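Local atomic coordinates of KDGF (Halomonas sp., PDB entry 5FQ0), a protein that probably converts the unsaturated uronates released from alginate or pectin into linear ketonised sugars, as a metal-binding cupin. Residues G57-Q61 / G62-V66. Sequence-based numbering, arbitrary orientation.
Sequences GYVVQ and GAFEV
Gln61 and Gly62 meet at the bend that carries the chain out of one β-sheet and into another, and Val59 and Phe64 pack together on its inner side. The CB and CG of Gln61 both lie beside the backbone N of Gly62, each 3.3 Å from it. The CB of Gln61 is directed away from 62-66; with CG anti to the backbone N (chi1 -172°) the chain runs out extended, and its NE2 hydrogen-bonds to the carbonyl O of Asp97. Gly62 bends the chain with a phi of +74°, a conformation readily adopted by a residue without a CB. In the cupin fold two antiparallel sheets face each other, and here strand 54-61 of one gives way to strand 64-68 of the other through the two-residue link Gly62-Ala63. Just before it, a classic β-bulge places two residues, Val60 and Gln61, opposite Leu99. Both methyls of Val59 lie against one ring atom: CG2 is 4.0 Å from CD1 of Phe64, and CG1 is 4.1 Å from that carbon. CG2 approaches the ring obliquely, and the two side chains pass each other in opposite directions. Phe64 CE1 comes within 4.2 Å of the carbonyl O of Gln61. Beyond the turn, Phe64 makes an edge-to-face contact with Phe39 and packs on Val100 and Ala91, its side chain about 12 Å from the bound nickel ion.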
# COMPACT_ATOMS: atom_id res chain seq x y z
N GLY B 57 -6.45 -2.10 -3.28
CA GLY B 57 -6.33 -3.02 -2.14
C GLY B 57 -5.15 -3.95 -2.34
O GLY B 57 -5.10 -4.74 -3.29
N TYR B 58 -4.15 -3.82 -1.49
CA TYR B 58 -2.98 -4.67 -1.57
C TYR B 58 -3.02 -5.70 -0.42
O TYR B 58 -3.08 -5.31 0.77
CB TYR B 58 -1.73 -3.81 -1.48
CG TYR B 58 -0.47 -4.63 -1.63
CD1 TYR B 58 0.15 -5.22 -0.52
CD2 TYR B 58 0.10 -4.82 -2.88
CE1 TYR B 58 1.30 -5.98 -0.66
CE2 TYR B 58 1.27 -5.54 -3.03
CZ TYR B 58 1.84 -6.12 -1.92
OH TYR B 58 2.98 -6.87 -2.08
N VAL B 59 -2.99 -6.99 -0.76
CA VAL B 59 -3.16 -8.07 0.21
C VAL B 59 -1.82 -8.38 0.85
O VAL B 59 -0.80 -8.70 0.17
CB VAL B 59 -3.79 -9.37 -0.39
CG1 VAL B 59 -3.90 -10.46 0.69
CG2 VAL B 59 -5.15 -9.06 -1.04
N VAL B 60 -1.80 -8.30 2.17
CA VAL B 60 -0.53 -8.61 2.85
C VAL B 60 -0.55 -9.88 3.73
O VAL B 60 0.51 -10.41 4.02
CB VAL B 60 0.06 -7.44 3.64
CG1 VAL B 60 0.09 -6.15 2.82
CG2 VAL B 60 -0.62 -7.22 4.96
N GLN B 61 -1.73 -10.34 4.13
CA GLN B 61 -1.85 -11.56 4.97
C GLN B 61 -3.23 -12.21 4.74
O GLN B 61 -4.22 -11.50 4.49
CB GLN B 61 -1.63 -11.23 6.47
CG GLN B 61 -1.54 -12.43 7.41
CD GLN B 61 -1.17 -12.01 8.83
OE1 GLN B 61 0.01 -11.83 9.13
NE2 GLN B 61 -2.18 -11.81 9.70
N GLY B 62 -3.28 -13.54 4.83
CA GLY B 62 -4.52 -14.30 4.64
C GLY B 62 -4.86 -14.33 3.16
O GLY B 62 -3.97 -14.45 2.33
N ALA B 63 -6.15 -14.16 2.85
CA ALA B 63 -6.69 -14.30 1.51
C ALA B 63 -8.09 -13.72 1.49
O ALA B 63 -8.79 -13.70 2.52
CB ALA B 63 -6.70 -15.76 1.06
N PHE B 64 -8.47 -13.19 0.32
CA PHE B 64 -9.80 -12.60 0.08
C PHE B 64 -10.34 -13.07 -1.26
O PHE B 64 -9.57 -13.22 -2.22
CB PHE B 64 -9.69 -11.07 -0.05
CG PHE B 64 -9.26 -10.38 1.21
CD1 PHE B 64 -7.91 -10.28 1.55
CD2 PHE B 64 -10.21 -9.83 2.05
CE1 PHE B 64 -7.52 -9.63 2.73
CE2 PHE B 64 -9.84 -9.19 3.23
CZ PHE B 64 -8.50 -9.06 3.56
N GLU B 65 -11.66 -13.25 -1.35
CA GLU B 65 -12.26 -13.24 -2.67
C GLU B 65 -12.72 -11.81 -2.94
O GLU B 65 -13.53 -11.25 -2.18
CB GLU B 65 -13.42 -14.20 -2.86
CG GLU B 65 -14.10 -13.84 -4.18
CD GLU B 65 -15.03 -14.88 -4.78
OE1 GLU B 65 -14.52 -15.82 -5.43
OE2 GLU B 65 -16.26 -14.72 -4.65
N VAL B 66 -12.18 -11.21 -3.98
CA VAL B 66 -12.48 -9.82 -4.28
C VAL B 66 -13.35 -9.80 -5.53
O VAL B 66 -13.08 -10.53 -6.51
CB VAL B 66 -11.20 -8.98 -4.48
CG1 VAL B 66 -11.53 -7.64 -5.15
CG2 VAL B 66 -10.50 -8.75 -3.14